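Local coordinates for agarase (Microbulbifer thermotolerans, PDB 3WZ1), which hydrolyses beta-1,4-galactosidic linkages inside agarose chains, giving mainly neoagarotetraose, the chain here being its GH16 catalytic domain, at residues D118-S123 with N237-N242; D125-I130 with F157-F162; Q163-T168 with Q214-P219. All coordinates share one frame; numbering follows the deposited sequence.

In the fold
Contact 1 is buried near the centre of the GH16 beta-jelly roll, while contacts 2 and 3 lie farther out, on the same side of that centre. Contacts 1 and 2, with centres about 14 Å apart, share neighbouring antiparallel strands: S123 N lies 2.9 Å from E128 O, a probable hydrogen bond, and W120 CE3 packs 3.4 Å from a carboxylate oxygen, OE2, of E129, the predicted nucleophile. Contact 2 passes to contact 3, about 12 Å from it centre to centre, through the turn joining strands 150-158 and 163-165, where I158 O stands 2.9 Å from Q163 N, a probable hydrogen bond. Contacts 1 and 3 do not touch; their nearest atoms are about 8 Å apart. E134, the predicted proton donor, neighbours Q241 of contact 1.

Contact 1 of 3, residues D118-S123 with N237-N242; sequences DFWFLS and NMEDQN
D118 and E239 bring two carboxylates together deep inside the domain: D118 OD2 lies 3.3 Å from E239 CD and 3.6 Å from E239 OE2, and the two side chains cross at about a right angle. Like charges held this close would probably raise the proton affinity of one of the acids. W120 bounds the same cluster, with its CZ2 3.4 Å from E239 OE2 and the indole standing nearly perpendicular to that carboxylate (88° between planes). The side chain of N237 lies beside D118 OD2 and the W120 indole.

Around this first shell, Q241 fixes the glutamate: its NE2 gives a nearly straight bond of 2.9 Å to E239 OE1, reaching it from above the carboxylate plane. The same NE2 also bonds to E134, the predicted proton donor, while Q241 OE1 accepts from Y136 and W243. Between backbones, D118 and N237 form an antiparallel hydrogen-bonded pair, D118 N to N237 O at 3.0 Å and N237 N to D118 O at 3.2 Å. A chi1 of 64° swings the W120 indole to where CZ2 reaches the E239 carboxylate; it also packs on E129.

The strand segments run at 102° to each other; D118-N237 is the one pair between them, and the ladder goes on through W120 with I235 and L122 with Y233. Strand 116-123 lies between strands 128-135 and 232-239 in the jelly roll; D118 touches E134 and W120 touches E129, the predicted proton donor and nucleophile, both on strand 128-135, whereas F119 and F121 pack on F271 of strand 264-276.

Contact 2 of 3, residues D125-I130 with F157-F162; sequences DSTEEI and FIRDPF. With NA (sodium ion), chain C.
T127 O takes the backbone N-H of F157 at 2.9 Å and also has a water 3.0 Å away, a water that lies within bonding distance of F157 O as well. The bond continues the antiparallel pairing of strands 128-135 and 150-158 in the GH16 jelly roll past the start of the first strand, into an Asx turn at D125. There D125 OD1 accepts from T127 N and, at 2.7 Å, from T127 OG1, both coming from one face of the carboxylate. S123 OG also bonds to OD1; a short carboxylate suits a turn that must reach back to the N-H two residues on, and K230 pairs with its other oxygen.

S126 O receives R159 NH1 at 2.8 Å, in a bond tilted out of the guanidinium plane. The small S126 CB lies over one face of that guanidinium and F162 CE1 over the opposite one, so the group is flanked on both faces, each neighbour toward its rim. NH1 also sits above the rim of the F157 ring. The ring edge, at CE2, meets E129 OE1 of the predicted nucleophile at 3.5 Å. An alanine in place of F157 would probably leave R159 less steadied and open a gap beside the E129 carboxylate. E129's neighbour E128 points away from F157, and its OE2 binds a sodium ion at 2.3 Å, completed by T226, G227, S229 and a water.

Contact 3 of 3, residues Q163-T168 with Q214-P219; sequences QDYQPT and QDIIDP
Beyond strand 163-165 the chain passes the C-terminal end of the one-turn helix 214-217, coming closest where the CA atoms of P167 and I216 are 6.4 Å apart, against 7.5 Å between those of Y165 and D218. The Y165 side chain bridges to the helix end. A chi1 of 168° swings the ring away from its own backbone N and out toward the helix, where its OH donates to I216 O at 2.7 Å. The oxygen is met well off the direction of its C=O bond (123°), with the hydroxyl tilted out of the carbonyl plane. A tyrosine suits the place because it combines length, a flat face and a terminal donor. P219 uses that face: its CD lies 3.7 Å from the ring centroid, 24° off the normal, in a CH-pi contact that also brings CD to 3.4 Å from Y165 CZ.

In the jelly roll this contact joins an outlying strand, paired with strand 150-158 through a Y165 to V156 backbone bond, to the short helix that follows strand 206-212. The helix closes with D218 N bonded to Q214 O at 2.9 Å. D218 then leaves helical geometry, its carboxylate held by T223 and the backbone N of F222. I217 O lies 3.5 Å from Y165 CE2. Near the tyrosine hydroxyl, P167 meets I216 at about a right angle, CG to CG1 at 4.1 Å, and R209 touches both of these apolar side chains.

Contact 1 of 3, residues D118-S123 with N237-N242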
loop_
_atom_site.group_PDB
_atom_site.type_symbol
_atom_site.label_atom_id
_atom_site.label_comp_id
_atom_site.label_asym_id
_atom_site.label_seq_id
_atom_site.Cartn_x
_atom_site.Cartn_y
_atom_site.Cartn_z
ATOM N N ASP A 118 1.444 -3.100 3.212
ATOM C CA ASP A 118 1.012 -1.816 2.638
ATOM C C ASP A 118 1.320 -1.640 1.153
ATOM O O ASP A 118 2.392 -2.023 0.670
ATOM C CB ASP A 118 1.657 -0.636 3.372
ATOM C CG ASP A 118 1.412 -0.651 4.867
ATOM O OD1 ASP A 118 0.261 -0.936 5.272
ATOM O OD2 ASP A 118 2.366 -0.322 5.647
ATOM N N PHE A 119 0.376 -1.002 0.459
ATOM C CA PHE A 119 0.560 -0.443 -0.889
ATOM C C PHE A 119 -0.104 0.906 -0.799
ATOM O O PHE A 119 -1.326 1.002 -0.615
ATOM C CB PHE A 119 -0.083 -1.321 -1.956
ATOM C CG PHE A 119 -0.128 -0.701 -3.336
ATOM C CD1 PHE A 119 1.024 -0.256 -3.976
ATOM C CD2 PHE A 119 -1.352 -0.602 -4.001
ATOM C CE1 PHE A 119 0.948 0.274 -5.279
ATOM C CE2 PHE A 119 -1.424 -0.068 -5.283
ATOM C CZ PHE A 119 -0.282 0.349 -5.920
ATOM N N TRP A 120 0.710 1.960 -0.832
ATOM C CA TRP A 120 0.205 3.271 -0.453
ATOM C C TRP A 120 0.992 4.387 -1.139
ATOM O O TRP A 120 1.954 4.131 -1.854
ATOM C CB TRP A 120 0.217 3.423 1.066
ATOM C CG TRP A 120 1.563 3.392 1.700
ATOM C CD1 TRP A 120 2.443 2.350 1.728
ATOM C CD2 TRP A 120 2.169 4.444 2.463
ATOM N NE1 TRP A 120 3.546 2.681 2.461
ATOM C CE2 TRP A 120 3.416 3.970 2.911
ATOM C CE3 TRP A 120 1.777 5.729 2.803
ATOM C CZ2 TRP A 120 4.279 4.744 3.692
ATOM C CZ3 TRP A 120 2.637 6.507 3.561
ATOM C CH2 TRP A 120 3.874 6.009 4.002
ATOM N N PHE A 121 0.520 5.613 -0.906
ATOM C CA PHE A 121 0.946 6.794 -1.638
ATOM C C PHE A 121 1.141 7.956 -0.710
ATOM O O PHE A 121 0.342 8.169 0.176
ATOM C CB PHE A 121 -0.110 7.119 -2.718
ATOM C CG PHE A 121 -0.192 6.034 -3.732
ATOM C CD1 PHE A 121 0.627 6.070 -4.862
ATOM C CD2 PHE A 121 -0.934 4.901 -3.473
ATOM C CE1 PHE A 121 0.659 4.994 -5.744
ATOM C CE2 PHE A 121 -0.892 3.824 -4.341
ATOM C CZ PHE A 121 -0.100 3.880 -5.466
ATOM N N LEU A 122 2.227 8.683 -0.908
ATOM C CA LEU A 122 2.556 9.816 -0.040
ATOM C C LEU A 122 3.212 10.933 -0.821
ATOM O O LEU A 122 4.076 10.688 -1.654
ATOM C CB LEU A 122 3.505 9.356 1.085
ATOM C CG LEU A 122 3.805 10.342 2.209
ATOM C CD1 LEU A 122 2.549 10.680 2.997
ATOM C CD2 LEU A 122 4.877 9.754 3.108
ATOM N N SER A 123 2.801 12.165 -0.535
ATOM C CA SER A 123 3.417 13.343 -1.143
ATOM C C SER A 123 4.825 13.559 -0.605
ATOM O O SER A 123 5.151 13.118 0.497
ATOM C CB SER A 123 2.539 14.591 -0.926
ATOM O OG SER A 123 2.430 14.907 0.448
ATOM N N ASN A 237 5.502 -1.564 1.310
ATOM C CA ASN A 237 6.294 -1.877 2.477
ATOM C C ASN A 237 5.560 -2.793 3.423
ATOM O O ASN A 237 4.400 -3.147 3.173
ATOM C CB ASN A 237 6.773 -0.588 3.180
ATOM C CG ASN A 237 5.695 0.101 3.992
ATOM O OD1 ASN A 237 4.716 -0.519 4.411
ATOM N ND2 ASN A 237 5.876 1.386 4.246
ATOM N N MET A 238 6.238 -3.184 4.504
ATOM C CA MET A 238 5.541 -3.503 5.740
ATOM C C MET A 238 5.902 -2.457 6.770
ATOM O O MET A 238 6.935 -1.798 6.674
ATOM C CB MET A 238 5.868 -4.880 6.296
ATOM C CG MET A 238 5.108 -6.019 5.630
ATOM S SD MET A 238 5.253 -7.597 6.471
ATOM C CE MET A 238 6.820 -8.174 5.901
ATOM N N GLU A 239 5.026 -2.319 7.756
ATOM C CA GLU A 239 5.237 -1.416 8.891
ATOM C C GLU A 239 4.848 -2.082 10.194
ATOM O O GLU A 239 3.792 -2.724 10.299
ATOM C CB GLU A 239 4.417 -0.143 8.739
ATOM C CG GLU A 239 4.905 0.762 7.616
ATOM C CD GLU A 239 4.028 1.978 7.376
ATOM O OE1 GLU A 239 3.100 2.237 8.195
ATOM O OE2 GLU A 239 4.262 2.676 6.349
ATOM N N ASP A 240 5.673 -1.869 11.207
ATOM C CA ASP A 240 5.260 -2.041 12.591
ATOM C C ASP A 240 4.762 -0.655 12.982
ATOM O O ASP A 240 5.561 0.289 13.063
ATOM C CB ASP A 240 6.436 -2.491 13.455
ATOM C CG ASP A 240 6.073 -2.597 14.900
ATOM O OD1 ASP A 240 5.611 -3.690 15.331
ATOM O OD2 ASP A 240 6.189 -1.565 15.589
ATOM N N GLN A 241 3.448 -0.510 13.149
ATOM C CA GLN A 241 2.819 0.791 13.334
ATOM C C GLN A 241 2.612 1.097 14.810
ATOM O O GLN A 241 2.323 0.193 15.599
ATOM C CB GLN A 241 1.495 0.862 12.571
ATOM C CG GLN A 241 1.688 0.668 11.068
ATOM C CD GLN A 241 0.404 0.745 10.272
ATOM O OE1 GLN A 241 -0.691 0.400 10.758
ATOM N NE2 GLN A 241 0.524 1.174 9.026
ATOM N N ASN A 242 2.741 2.360 15.176
ATOM C CA ASN A 242 2.671 2.733 16.586
ATOM C C ASN A 242 1.349 2.360 17.274
ATOM O O ASN A 242 1.374 1.906 18.411
ATOM C CB ASN A 242 2.905 4.221 16.798
ATOM C CG ASN A 242 4.343 4.622 16.589
ATOM O OD1 ASN A 242 5.156 4.654 17.528
ATOM N ND2 ASN A 242 4.673 4.923 15.381
#

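Contact 2 of 3, residues D125-I130 with F157-F162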
loop_
_atom_site.group_PDB
_atom_site.type_symbol
_atom_site.label_atom_id
_atom_site.label_comp_id
_atom_site.label_asym_id
_atom_site.label_seq_id
_atom_site.Cartn_x
_atom_site.Cartn_y
_atom_site.Cartn_z
ATOM N N ASP A 125 6.241 15.964 0.742
ATOM C CA ASP A 125 6.261 16.699 2.001
ATOM C C ASP A 125 5.537 15.990 3.143
ATOM O O ASP A 125 5.388 16.555 4.233
ATOM C CB ASP A 125 5.743 18.144 1.804
ATOM C CG ASP A 125 4.240 18.234 1.539
ATOM O OD1 ASP A 125 3.537 17.205 1.545
ATOM O OD2 ASP A 125 3.747 19.373 1.341
ATOM N N SER A 126 5.073 14.753 2.903
ATOM C CA SER A 126 4.403 13.932 3.931
ATOM C C SER A 126 3.105 14.508 4.493
ATOM O O SER A 126 2.725 14.179 5.614
ATOM C CB SER A 126 5.358 13.614 5.092
ATOM O OG SER A 126 6.441 12.848 4.642
ATOM N N THR A 127 2.401 15.336 3.715
ATOM C CA THR A 127 1.150 15.914 4.175
ATOM C C THR A 127 -0.086 15.243 3.599
ATOM O O THR A 127 -1.156 15.385 4.159
ATOM C CB THR A 127 1.053 17.428 3.869
ATOM O OG1 THR A 127 1.076 17.657 2.453
ATOM C CG2 THR A 127 2.189 18.188 4.555
ATOM N N GLU A 128 0.057 14.506 2.488
ATOM C CA GLU A 128 -1.093 13.904 1.808
ATOM C C GLU A 128 -0.789 12.454 1.467
ATOM O O GLU A 128 0.259 12.162 0.874
ATOM C CB GLU A 128 -1.473 14.714 0.556
ATOM C CG GLU A 128 -1.949 16.121 0.894
ATOM C CD GLU A 128 -2.233 16.998 -0.294
ATOM O OE1 GLU A 128 -2.369 16.492 -1.438
ATOM O OE2 GLU A 128 -2.305 18.239 -0.054
ATOM N N GLU A 129 -1.708 11.564 1.847
ATOM C CA GLU A 129 -1.512 10.116 1.775
ATOM C C GLU A 129 -2.783 9.417 1.322
ATOM O O GLU A 129 -3.872 9.741 1.805
ATOM C CB GLU A 129 -1.103 9.578 3.156
ATOM C CG GLU A 129 -1.126 8.051 3.300
ATOM C CD GLU A 129 -0.611 7.555 4.642
ATOM O OE1 GLU A 129 -0.023 8.354 5.412
ATOM O OE2 GLU A 129 -0.782 6.356 4.941
ATOM N N ILE A 130 -2.639 8.437 0.426
ATOM C CA ILE A 130 -3.730 7.526 0.063
ATOM C C ILE A 130 -3.265 6.100 0.331
ATOM O O ILE A 130 -2.192 5.708 -0.134
ATOM C CB ILE A 130 -4.134 7.693 -1.408
ATOM C CG1 ILE A 130 -4.668 9.115 -1.638
ATOM C CG2 ILE A 130 -5.193 6.670 -1.819
ATOM C CD1 ILE A 130 -4.813 9.526 -3.090
ATOM N N PHE A 157 -2.199 15.450 6.832
ATOM C CA PHE A 157 -1.424 15.841 8.011
ATOM C C PHE A 157 -1.101 17.321 8.015
ATOM O O PHE A 157 -0.998 17.967 6.966
ATOM C CB PHE A 157 -0.072 15.121 8.040
ATOM C CG PHE A 157 -0.155 13.616 7.983
ATOM C CD1 PHE A 157 -0.265 12.863 9.147
ATOM C CD2 PHE A 157 -0.068 12.940 6.771
ATOM C CE1 PHE A 157 -0.336 11.474 9.094
ATOM C CE2 PHE A 157 -0.137 11.569 6.724
ATOM C CZ PHE A 157 -0.272 10.831 7.878
ATOM N N ILE A 158 -0.903 17.845 9.223
ATOM C CA ILE A 158 -0.094 19.035 9.418
ATOM C C ILE A 158 1.150 18.519 10.133
ATOM O O ILE A 158 1.035 17.755 11.092
ATOM C CB ILE A 158 -0.815 20.111 10.251
ATOM C CG1 ILE A 158 -1.993 20.706 9.464
ATOM C CG2 ILE A 158 0.176 21.207 10.655
ATOM C CD1 ILE A 158 -3.007 21.449 10.319
ATOM N N ARG A 159 2.334 18.879 9.643
ATOM C CA ARG A 159 3.572 18.305 10.173
ATOM C C ARG A 159 3.945 18.874 11.550
ATOM O O ARG A 159 4.408 18.140 12.415
ATOM C CB ARG A 159 4.749 18.495 9.209
ATOM C CG ARG A 159 4.585 17.881 7.807
ATOM C CD ARG A 159 4.044 16.454 7.789
ATOM N NE ARG A 159 4.824 15.551 8.625
ATOM C CZ ARG A 159 4.549 14.265 8.832
ATOM N NH1 ARG A 159 3.508 13.659 8.246
ATOM N NH2 ARG A 159 5.331 13.571 9.642
ATOM N N ASP A 160 3.732 20.173 11.746
ATOM C CA ASP A 160 4.192 20.852 12.964
ATOM C C ASP A 160 3.273 22.041 13.289
ATOM O O ASP A 160 3.215 22.988 12.512
ATOM C CB ASP A 160 5.638 21.323 12.756
ATOM C CG ASP A 160 6.247 21.960 13.994
ATOM O OD1 ASP A 160 5.650 21.873 15.071
ATOM O OD2 ASP A 160 7.346 22.539 13.879
ATOM N N PRO A 161 2.526 21.988 14.410
ATOM C CA PRO A 161 2.378 20.880 15.359
ATOM C C PRO A 161 1.686 19.728 14.652
ATOM O O PRO A 161 0.770 19.966 13.872
ATOM C CB PRO A 161 1.458 21.446 16.456
ATOM C CG PRO A 161 1.366 22.914 16.205
ATOM C CD PRO A 161 1.636 23.116 14.749
ATOM N N PHE A 162 2.122 18.510 14.935
ATOM C CA PHE A 162 1.616 17.329 14.243
ATOM C C PHE A 162 0.127 17.059 14.476
ATOM O O PHE A 162 -0.340 16.968 15.619
ATOM C CB PHE A 162 2.415 16.104 14.635
ATOM C CG PHE A 162 2.011 14.862 13.884
ATOM C CD1 PHE A 162 2.391 14.693 12.566
ATOM C CD2 PHE A 162 1.255 13.876 14.498
ATOM C CE1 PHE A 162 2.023 13.550 11.867
ATOM C CE2 PHE A 162 0.879 12.733 13.808
ATOM C CZ PHE A 162 1.269 12.573 12.488
HETATM NA NA NA C . -3.581 19.368 -1.579
HETATM O O HOH W 1 -2.487 18.056 4.411
HETATM O O HOH W 2 -1.840 21.137 -2.389
#

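Contact 3 of 3, residues Q163-T168 with Q214-P219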
loop_
_atom_site.group_PDB
_atom_site.type_symbol
_atom_site.label_atom_id
_atom_site.label_comp_id
_atom_site.label_asym_id
_atom_site.label_seq_id
_atom_site.Cartn_x
_atom_site.Cartn_y
_atom_site.Cartn_z
ATOM N N GLN A 163 -0.612 16.908 13.371
ATOM C CA GLN A 163 -2.006 16.520 13.407
ATOM C C GLN A 163 -2.239 15.532 12.268
ATOM O O GLN A 163 -1.635 15.665 11.214
ATOM C CB GLN A 163 -2.915 17.726 13.214
ATOM C CG GLN A 163 -2.909 18.731 14.366
ATOM C CD GLN A 163 -4.000 19.762 14.212
ATOM O OE1 GLN A 163 -3.747 20.868 13.759
ATOM N NE2 GLN A 163 -5.234 19.387 14.539
ATOM N N ASP A 164 -3.123 14.573 12.494
ATOM C CA ASP A 164 -3.354 13.464 11.549
ATOM C C ASP A 164 -4.847 13.235 11.455
ATOM O O ASP A 164 -5.489 12.953 12.472
ATOM C CB ASP A 164 -2.659 12.217 12.098
ATOM C CG ASP A 164 -2.924 10.957 11.290
ATOM O OD1 ASP A 164 -3.574 11.030 10.235
ATOM O OD2 ASP A 164 -2.443 9.887 11.727
ATOM N N TYR A 165 -5.414 13.378 10.255
ATOM C CA TYR A 165 -6.799 13.011 10.005
ATOM C C TYR A 165 -6.866 11.836 9.033
ATOM O O TYR A 165 -6.156 11.831 8.012
ATOM C CB TYR A 165 -7.584 14.166 9.368
ATOM C CG TYR A 165 -8.925 13.709 8.846
ATOM C CD1 TYR A 165 -10.030 13.593 9.686
ATOM C CD2 TYR A 165 -9.087 13.337 7.506
ATOM C CE1 TYR A 165 -11.258 13.128 9.221
ATOM C CE2 TYR A 165 -10.307 12.890 7.032
ATOM C CZ TYR A 165 -11.392 12.771 7.891
ATOM O OH TYR A 165 -12.595 12.304 7.416
ATOM N N GLN A 166 -7.708 10.852 9.347
ATOM C CA GLN A 166 -8.215 9.872 8.372
ATOM C C GLN A 166 -9.689 9.622 8.635
ATOM O O GLN A 166 -10.162 9.845 9.770
ATOM C CB GLN A 166 -7.468 8.539 8.479
ATOM C CG GLN A 166 -7.643 7.821 9.832
ATOM C CD GLN A 166 -7.092 6.415 9.833
ATOM O OE1 GLN A 166 -7.236 5.676 8.859
ATOM N NE2 GLN A 166 -6.482 6.019 10.941
ATOM N N PRO A 167 -10.420 9.107 7.637
ATOM C CA PRO A 167 -11.799 8.694 7.944
ATOM C C PRO A 167 -11.792 7.572 8.954
ATOM O O PRO A 167 -10.873 6.759 8.951
ATOM C CB PRO A 167 -12.340 8.209 6.592
ATOM C CG PRO A 167 -11.463 8.864 5.576
ATOM C CD PRO A 167 -10.105 8.939 6.203
ATOM N N THR A 168 -12.801 7.542 9.827
ATOM C CA THR A 168 -12.875 6.514 10.866
ATOM C C THR A 168 -14.253 5.852 10.974
ATOM O O THR A 168 -14.538 5.167 11.965
ATOM C CB THR A 168 -12.488 7.070 12.248
ATOM O OG1 THR A 168 -13.302 8.206 12.548
ATOM C CG2 THR A 168 -11.038 7.479 12.312
ATOM N N GLN A 214 -15.445 17.209 0.689
ATOM C CA GLN A 214 -14.594 17.785 1.733
ATOM C C GLN A 214 -14.902 17.257 3.130
ATOM O O GLN A 214 -13.990 17.119 3.946
ATOM C CB GLN A 214 -14.709 19.308 1.724
ATOM C CG GLN A 214 -13.676 20.022 2.579
ATOM C CD GLN A 214 -13.643 21.513 2.295
ATOM O OE1 GLN A 214 -14.613 22.067 1.772
ATOM N NE2 GLN A 214 -12.525 22.167 2.622
ATOM N N ASP A 215 -16.175 16.968 3.408
ATOM C CA ASP A 215 -16.574 16.559 4.755
ATOM C C ASP A 215 -15.935 15.245 5.180
ATOM O O ASP A 215 -15.768 15.002 6.371
ATOM C CB ASP A 215 -18.094 16.446 4.877
ATOM C CG ASP A 215 -18.785 17.783 4.828
ATOM O OD1 ASP A 215 -18.088 18.827 4.878
ATOM O OD2 ASP A 215 -20.039 17.790 4.748
ATOM N N ILE A 216 -15.598 14.385 4.216
ATOM C CA ILE A 216 -14.906 13.129 4.536
ATOM C C ILE A 216 -13.426 13.143 4.116
ATOM O O ILE A 216 -12.594 12.492 4.750
ATOM C CB ILE A 216 -15.649 11.893 3.971
ATOM C CG1 ILE A 216 -15.053 10.593 4.534
ATOM C CG2 ILE A 216 -15.644 11.891 2.443
ATOM C CD1 ILE A 216 -15.853 9.342 4.235
ATOM N N ILE A 217 -13.090 13.898 3.073
ATOM C CA ILE A 217 -11.694 13.961 2.624
ATOM C C ILE A 217 -10.840 14.790 3.581
ATOM O O ILE A 217 -9.738 14.413 3.910
ATOM C CB ILE A 217 -11.597 14.511 1.176
ATOM C CG1 ILE A 217 -12.196 13.508 0.180
ATOM C CG2 ILE A 217 -10.159 14.882 0.797
ATOM C CD1 ILE A 217 -11.293 12.348 -0.225
ATOM N N ASP A 218 -11.346 15.942 4.008
ATOM C CA ASP A 218 -10.551 16.865 4.827
ATOM C C ASP A 218 -11.446 17.833 5.597
ATOM O O ASP A 218 -11.382 19.055 5.370
ATOM C CB ASP A 218 -9.581 17.645 3.938
ATOM C CG ASP A 218 -8.689 18.598 4.713
ATOM O OD1 ASP A 218 -8.380 18.324 5.904
ATOM O OD2 ASP A 218 -8.264 19.616 4.105
ATOM N N PRO A 219 -12.256 17.290 6.514
ATOM C CA PRO A 219 -13.197 18.173 7.209
ATOM C C PRO A 219 -12.506 19.203 8.101
ATOM O O PRO A 219 -13.088 20.267 8.345
ATOM C CB PRO A 219 -14.064 17.206 8.018
ATOM C CG PRO A 219 -13.180 16.018 8.254
ATOM C CD PRO A 219 -12.372 15.894 6.978
#